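Local coordinates for protein methionine gamma-lyase (Trichomonas vaginalis, PDB 1PFF) that belongs to the Cys/Met metabolism family of pyridoxal phosphate-dependent enzymes and assembles from four copies of its chain, at residues 122-130 against 196-204. Numbering follows the deposited sequence.
Sequences TFASPILTN and LDMRVKRAA
S125 meets V200 through its hydroxyl: OG lies 3.5 Å from CG2 of V200, and CG1 is almost as near, so the oxygen rests against both methyl groups of the valine. The same OG accepts a hydrogen bond from the backbone N of I127 (3.1 Å, N-H...O angle 138°), which defines an ST turn within the short, weakly bonded helical turn around 125-128. I127 is a knob in the hole formed by L196, D197, V200 and K201 of the long helix 183-216. In this fold type I (aspartate aminotransferase-like) enzyme, that helix packs here on the turn following strand 116-120 of the large domain's seven-stranded sheet. A chi1 of -55° sets CG1 of I127 anti to the carbonyl carbon and CG2 anti to the backbone N, sending one branch to L196 and the other to K201. I127 and L196 lie alongside with opposite headings, I127 CG1 3.6 Å from L196 CG; I127 CG2 meets CE of K201, also at 3.6 Å, the side chains crossing near a right angle. K201 NZ forms a salt bridge to D197 OD2 (2.8 Å), from the syn side and 22° out of the carboxylate plane; D197 OD1 forms another with R202 NH2 of the second subunit. L128 approaches V200 tip to tip, CG of L128 3.6 Å from CG1 of V200, and L128 CD1 adds a loose apolar contact to CB of A204 at 4.4 Å.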
loop_
_atom_site.group_PDB
_atom_site.type_symbol
_atom_site.label_atom_id
_atom_site.label_comp_id
_atom_site.label_asym_id
_atom_site.label_seq_id
_atom_site.Cartn_x
_atom_site.Cartn_y
_atom_site.Cartn_z
ATOM N N THR A 122 3.335 25.882 5.275
ATOM C CA THR A 122 3.797 24.874 4.323
ATOM C C THR A 122 5.255 25.087 3.904
ATOM O O THR A 122 6.072 24.185 4.012
ATOM C CB THR A 122 2.891 24.864 3.086
ATOM O OG1 THR A 122 1.573 24.419 3.457
ATOM C CG2 THR A 122 3.373 23.842 2.065
ATOM N N PHE A 123 5.578 26.280 3.423
ATOM C CA PHE A 123 6.871 26.468 2.784
ATOM C C PHE A 123 8.050 26.600 3.750
ATOM O O PHE A 123 9.146 26.100 3.461
ATOM C CB PHE A 123 6.793 27.559 1.721
ATOM C CG PHE A 123 6.144 27.075 0.443
ATOM C CD1 PHE A 123 6.848 26.270 -0.444
ATOM C CD2 PHE A 123 4.820 27.359 0.173
ATOM C CE1 PHE A 123 6.251 25.797 -1.615
ATOM C CE2 PHE A 123 4.212 26.897 -0.991
ATOM C CZ PHE A 123 4.929 26.115 -1.886
ATOM N N ALA A 124 7.807 27.205 4.911
ATOM C CA ALA A 124 8.802 27.204 5.993
ATOM C C ALA A 124 8.964 25.807 6.618
ATOM O O ALA A 124 10.101 25.353 6.848
ATOM C CB ALA A 124 8.440 28.245 7.075
ATOM N N SER A 125 7.832 25.142 6.890
ATOM C CA SER A 125 7.790 23.826 7.563
ATOM C C SER A 125 8.044 23.979 9.071
ATOM O O SER A 125 8.608 24.992 9.497
ATOM C CB SER A 125 8.804 22.845 6.945
ATOM O OG SER A 125 10.005 22.842 7.698
ATOM N N PRO A 126 7.649 22.981 9.872
ATOM C CA PRO A 126 7.851 23.021 11.331
ATOM C C PRO A 126 9.338 23.052 11.700
ATOM O O PRO A 126 9.669 23.450 12.816
ATOM C CB PRO A 126 7.228 21.704 11.812
ATOM C CG PRO A 126 6.296 21.296 10.696
ATOM C CD PRO A 126 7.015 21.716 9.446
ATOM N N ILE A 127 10.208 22.664 10.768
ATOM C CA ILE A 127 11.663 22.732 10.970
ATOM C C ILE A 127 12.181 24.177 11.077
ATOM O O ILE A 127 13.108 24.444 11.839
ATOM C CB ILE A 127 12.432 21.946 9.846
ATOM C CG1 ILE A 127 11.952 20.492 9.741
ATOM C CG2 ILE A 127 13.962 21.982 10.065
ATOM C CD1 ILE A 127 11.985 19.698 11.075
ATOM N N LEU A 128 11.565 25.110 10.350
ATOM C CA LEU A 128 12.116 26.463 10.253
ATOM C C LEU A 128 11.346 27.533 11.019
ATOM O O LEU A 128 11.943 28.487 11.513
ATOM C CB LEU A 128 12.257 26.870 8.790
ATOM C CG LEU A 128 13.136 25.973 7.910
ATOM C CD1 LEU A 128 13.294 26.602 6.518
ATOM C CD2 LEU A 128 14.489 25.652 8.547
ATOM N N THR A 129 10.025 27.372 11.094
ATOM C CA THR A 129 9.148 28.312 11.795
ATOM C C THR A 129 8.103 27.552 12.597
ATOM O O THR A 129 7.527 26.577 12.115
ATOM C CB THR A 129 8.456 29.250 10.765
ATOM O OG1 THR A 129 9.462 30.033 10.106
ATOM C CG2 THR A 129 7.565 30.314 11.455
ATOM N N ASN A 130 7.852 28.014 13.822
ATOM C CA ASN A 130 6.754 27.480 14.624
ATOM C C ASN A 130 5.785 28.594 14.992
ATOM O O ASN A 130 5.909 29.184 16.064
ATOM C CB ASN A 130 7.302 26.780 15.873
ATOM C CG ASN A 130 8.270 25.659 15.524
ATOM O OD1 ASN A 130 9.448 25.680 15.919
ATOM N ND2 ASN A 130 7.787 24.692 14.754
ATOM N N LEU A 196 12.608 14.652 7.456
ATOM C CA LEU A 196 12.133 16.023 7.271
ATOM C C LEU A 196 13.196 17.074 7.639
ATOM O O LEU A 196 13.460 17.993 6.865
ATOM C CB LEU A 196 10.834 16.225 8.057
ATOM C CG LEU A 196 10.288 17.649 8.234
ATOM C CD1 LEU A 196 9.761 18.225 6.949
ATOM C CD2 LEU A 196 9.220 17.647 9.323
ATOM N N ASP A 197 13.818 16.915 8.804
ATOM C CA ASP A 197 14.875 17.826 9.243
ATOM C C ASP A 197 15.988 17.939 8.199
ATOM O O ASP A 197 16.384 19.042 7.803
ATOM C CB ASP A 197 15.433 17.343 10.589
ATOM C CG ASP A 197 16.488 18.277 11.163
ATOM O OD1 ASP A 197 17.687 18.072 10.881
ATOM O OD2 ASP A 197 16.214 19.211 11.935
ATOM N N MET A 198 16.463 16.780 7.743
ATOM C CA MET A 198 17.510 16.688 6.732
ATOM C C MET A 198 17.122 17.382 5.419
ATOM O O MET A 198 17.883 18.186 4.887
ATOM C CB MET A 198 17.832 15.204 6.496
ATOM C CG MET A 198 18.827 14.896 5.395
ATOM S SD MET A 198 18.636 13.132 4.963
ATOM C CE MET A 198 17.336 13.195 3.782
ATOM N N ARG A 199 15.941 17.065 4.900
ATOM C CA ARG A 199 15.514 17.573 3.593
ATOM C C ARG A 199 15.255 19.082 3.608
ATOM O O ARG A 199 15.608 19.794 2.659
ATOM C CB ARG A 199 14.266 16.813 3.121
ATOM C CG ARG A 199 14.582 15.432 2.491
ATOM C CD ARG A 199 13.359 14.612 2.044
ATOM N NE ARG A 199 12.480 14.245 3.162
ATOM C CZ ARG A 199 11.380 14.919 3.503
ATOM N NH1 ARG A 199 11.024 16.005 2.817
ATOM N NH2 ARG A 199 10.641 14.511 4.526
ATOM N N VAL A 200 14.633 19.569 4.679
ATOM C CA VAL A 200 14.329 20.992 4.785
ATOM C C VAL A 200 15.601 21.825 4.922
ATOM O O VAL A 200 15.761 22.847 4.237
ATOM C CB VAL A 200 13.346 21.280 5.927
ATOM C CG1 VAL A 200 13.348 22.780 6.312
ATOM C CG2 VAL A 200 11.950 20.863 5.508
ATOM N N LYS A 201 16.515 21.366 5.771
ATOM C CA LYS A 201 17.742 22.109 6.035
ATOM C C LYS A 201 18.723 22.091 4.867
ATOM O O LYS A 201 19.281 23.134 4.509
ATOM C CB LYS A 201 18.391 21.616 7.338
ATOM C CG LYS A 201 17.504 21.893 8.567
ATOM C CD LYS A 201 18.212 21.585 9.882
ATOM C CE LYS A 201 17.449 22.217 11.041
ATOM N NZ LYS A 201 17.717 21.521 12.316
ATOM N N ARG A 202 18.923 20.930 4.251
ATOM C CA ARG A 202 19.780 20.881 3.054
ATOM C C ARG A 202 19.218 21.717 1.903
ATOM O O ARG A 202 19.973 22.427 1.234
ATOM C CB ARG A 202 20.055 19.449 2.589
ATOM C CG ARG A 202 21.088 19.371 1.422
ATOM C CD ARG A 202 22.556 19.510 1.859
ATOM N NE ARG A 202 23.194 18.194 2.006
ATOM C CZ ARG A 202 24.064 17.863 2.963
ATOM N NH1 ARG A 202 24.437 18.746 3.880
ATOM N NH2 ARG A 202 24.569 16.634 3.004
ATOM N N ALA A 203 17.908 21.633 1.665
ATOM C CA ALA A 203 17.299 22.472 0.619
ATOM C C ALA A 203 17.476 23.966 0.905
ATOM O O ALA A 203 17.809 24.736 -0.005
ATOM C CB ALA A 203 15.830 22.135 0.428
ATOM N N ALA A 204 17.249 24.374 2.157
ATOM C CA ALA A 204 17.398 25.785 2.536
ATOM C C ALA A 204 18.844 26.247 2.415
ATOM O O ALA A 204 19.103 27.365 1.969
ATOM C CB ALA A 204 16.865 26.049 3.953
#